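Local coordinates for protein yncA (PDB 3DR6) that probably transfers an acetyl group from acetyl-CoA to an acceptor substrate, as a member of the GNAT acetyltransferase family, at residues L43-Y46 with E47-L51. Numbering follows the deposited sequence.
Sequences LAWY and EARQL
Glu-47 N donates to Leu-43 O at 2.8 Å, and the same i to i+4 step links Ala-48 to Ala-44, Arg-49 to Trp-45 and Gln-50 to Tyr-46; four consecutive bonds of this kind define continuous alpha-helix. Two side-chain pairs, each four residues apart, run along it. Gln-50, its chain bent at chi2, folds back over one face of the Tyr-46 ring: its CG lies 3.8 Å from the ring centroid, 20° off the normal, a CH-pi contact, and the amide is stacked on the ring, with planes within 1° of each other and Gln-50 CD 3.7 Å from Tyr-46 CZ. Glu-47 OE2 lies at the edge of the Tyr-46 ring, in its plane, 3.7 Å from Tyr-46 CE2. In the second pair, Trp-45 NE1 sits over the centre of the Arg-49 guanidinium, 3.6 Å from Arg-49 CZ, but the planes are 63° apart, which excludes a parallel stack. One water accepts from Trp-45 NE1 (3.2 Å) and, weakly, from Arg-49 NH2. Arg-49 NH1 bonds Ser-70 OG on strand 64-73, and Tyr-46 OH bonds Ala-9 O. Helix 39-52 packs through Trp-45, Tyr-46, Arg-49 and Gln-50 on Val-56 of strand 56-61, while Leu-43 and Tyr-46 meet Cys-14 of helix 14-27.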
ATOM      1  N   LEU C  43     -12.333 -13.927  13.456  1.00 28.55           N
ATOM      2  CA  LEU C  43     -13.735 -13.525  13.579  1.00 28.64           C
ATOM      3  C   LEU C  43     -13.851 -12.008  13.477  1.00 28.20           C
ATOM      4  O   LEU C  43     -14.681 -11.504  12.722  1.00 27.72           O
ATOM      5  CB  LEU C  43     -14.353 -14.021  14.893  1.00 28.73           C
ATOM      6  CG  LEU C  43     -15.083 -15.367  14.841  1.00 30.91           C
ATOM      7  CD1 LEU C  43     -15.559 -15.755  16.242  1.00 32.42           C
ATOM      8  CD2 LEU C  43     -16.258 -15.318  13.878  1.00 32.48           C
ATOM      9  N   ALA C  44     -12.992 -11.303  14.221  1.00 27.88           N
ATOM     10  CA  ALA C  44     -12.923  -9.842  14.190  1.00 27.58           C
ATOM     11  C   ALA C  44     -12.675  -9.355  12.761  1.00 27.13           C
ATOM     12  O   ALA C  44     -13.413  -8.512  12.253  1.00 26.73           O
ATOM     13  CB  ALA C  44     -11.831  -9.329  15.138  1.00 27.29           C
ATOM     14  N   TRP C  45     -11.649  -9.919  12.124  1.00 26.69           N
ATOM     15  CA  TRP C  45     -11.315  -9.626  10.728  1.00 26.27           C
ATOM     16  C   TRP C  45     -12.478  -9.903   9.778  1.00 26.16           C
ATOM     17  O   TRP C  45     -12.759  -9.093   8.887  1.00 25.96           O
ATOM     18  CB  TRP C  45     -10.071 -10.424  10.307  1.00 25.71           C
ATOM     19  CG  TRP C  45      -9.773 -10.448   8.814  1.00 26.24           C
ATOM     20  CD1 TRP C  45      -9.076  -9.513   8.100  1.00 26.64           C
ATOM     21  CD2 TRP C  45     -10.142 -11.474   7.878  1.00 25.74           C
ATOM     22  NE1 TRP C  45      -8.998  -9.887   6.778  1.00 26.54           N
ATOM     23  CE2 TRP C  45      -9.636 -11.086   6.612  1.00 26.05           C
ATOM     24  CE3 TRP C  45     -10.851 -12.683   7.984  1.00 25.67           C
ATOM     25  CZ2 TRP C  45      -9.824 -11.861   5.450  1.00 24.46           C
ATOM     26  CZ3 TRP C  45     -11.034 -13.462   6.822  1.00 25.52           C
ATOM     27  CH2 TRP C  45     -10.518 -13.040   5.576  1.00 25.58           C
ATOM     28  N   TYR C  46     -13.141 -11.044   9.973  1.00 26.33           N
ATOM     29  CA  TYR C  46     -14.297 -11.445   9.174  1.00 26.86           C
ATOM     30  C   TYR C  46     -15.436 -10.427   9.292  1.00 27.35           C
ATOM     31  O   TYR C  46     -16.001  -9.998   8.281  1.00 26.88           O
ATOM     32  CB  TYR C  46     -14.781 -12.846   9.585  1.00 27.08           C
ATOM     33  CG  TYR C  46     -16.141 -13.216   9.035  1.00 27.64           C
ATOM     34  CD1 TYR C  46     -16.281 -13.747   7.746  1.00 27.24           C
ATOM     35  CD2 TYR C  46     -17.292 -13.032   9.803  1.00 27.03           C
ATOM     36  CE1 TYR C  46     -17.529 -14.076   7.244  1.00 26.78           C
ATOM     37  CE2 TYR C  46     -18.538 -13.355   9.311  1.00 26.73           C
ATOM     38  CZ  TYR C  46     -18.654 -13.869   8.033  1.00 27.31           C
ATOM     39  OH  TYR C  46     -19.903 -14.195   7.561  1.00 27.99           O
ATOM     40  N   GLU C  47     -15.764 -10.047  10.530  1.00 27.76           N
ATOM     41  CA  GLU C  47     -16.816  -9.057  10.778  1.00 28.60           C
ATOM     42  C   GLU C  47     -16.504  -7.710  10.137  1.00 28.21           C
ATOM     43  O   GLU C  47     -17.361  -7.103   9.498  1.00 28.43           O
ATOM     44  CB  GLU C  47     -17.082  -8.908  12.281  1.00 28.62           C
ATOM     45  CG  GLU C  47     -17.701 -10.163  12.931  1.00 31.73           C
ATOM     46  CD  GLU C  47     -19.111 -10.488  12.419  1.00 35.35           C
ATOM     47  OE1 GLU C  47     -19.822  -9.556  11.969  1.00 37.63           O
ATOM     48  OE2 GLU C  47     -19.513 -11.677  12.487  1.00 36.99           O
ATOM     49  N   ALA C  48     -15.273  -7.247  10.305  1.00 28.57           N
ATOM     50  CA  ALA C  48     -14.838  -6.024   9.661  1.00 28.29           C
ATOM     51  C   ALA C  48     -15.065  -6.072   8.144  1.00 28.28           C
ATOM     52  O   ALA C  48     -15.560  -5.096   7.562  1.00 28.15           O
ATOM     53  CB  ALA C  48     -13.392  -5.729  10.000  1.00 28.56           C
ATOM     54  N   ARG C  49     -14.733  -7.201   7.503  1.00 28.27           N
ATOM     55  CA  ARG C  49     -14.975  -7.353   6.056  1.00 28.39           C
ATOM     56  C   ARG C  49     -16.456  -7.264   5.731  1.00 28.56           C
ATOM     57  O   ARG C  49     -16.846  -6.563   4.790  1.00 28.23           O
ATOM     58  CB  ARG C  49     -14.384  -8.657   5.499  1.00 28.26           C
ATOM     59  CG  ARG C  49     -12.891  -8.639   5.368  1.00 29.18           C
ATOM     60  CD  ARG C  49     -12.438  -7.683   4.271  1.00 30.10           C
ATOM     61  NE  ARG C  49     -11.073  -7.208   4.449  1.00 31.12           N
ATOM     62  CZ  ARG C  49     -10.000  -7.850   3.991  1.00 32.25           C
ATOM     63  NH1 ARG C  49     -10.138  -9.000   3.358  1.00 33.15           N
ATOM     64  NH2 ARG C  49      -8.780  -7.362   4.186  1.00 31.71           N
ATOM     65  N   GLN C  50     -17.276  -7.977   6.510  1.00 28.67           N
ATOM     66  CA  GLN C  50     -18.734  -7.918   6.364  1.00 29.38           C
ATOM     67  C   GLN C  50     -19.239  -6.475   6.470  1.00 29.30           C
ATOM     68  O   GLN C  50     -20.097  -6.052   5.694  1.00 28.44           O
ATOM     69  CB  GLN C  50     -19.446  -8.804   7.402  1.00 30.19           C
ATOM     70  CG  GLN C  50     -19.056 -10.293   7.372  1.00 31.32           C
ATOM     71  CD  GLN C  50     -19.101 -10.893   5.965  1.00 33.53           C
ATOM     72  OE1 GLN C  50     -18.061 -11.067   5.301  1.00 34.80           O
ATOM     73  NE2 GLN C  50     -20.306 -11.196   5.499  1.00 32.91           N
ATOM     74  N   LEU C  51     -18.683  -5.731   7.426  1.00 29.58           N
ATOM     75  CA  LEU C  51     -19.040  -4.324   7.645  1.00 30.35           C
ATOM     76  C   LEU C  51     -18.734  -3.471   6.406  1.00 29.72           C
ATOM     77  O   LEU C  51     -19.482  -2.551   6.081  1.00 30.01           O
ATOM     78  CB  LEU C  51     -18.299  -3.774   8.877  1.00 30.50           C
ATOM     79  CG  LEU C  51     -18.769  -4.002  10.328  1.00 32.13           C
ATOM     80  CD1 LEU C  51     -19.544  -5.321  10.595  1.00 34.11           C
ATOM     81  CD2 LEU C  51     -17.567  -3.886  11.286  1.00 31.56           C
TER
HETATM   82  O   HOH W   1      -6.419  -9.096   5.025  1.00 43.66           O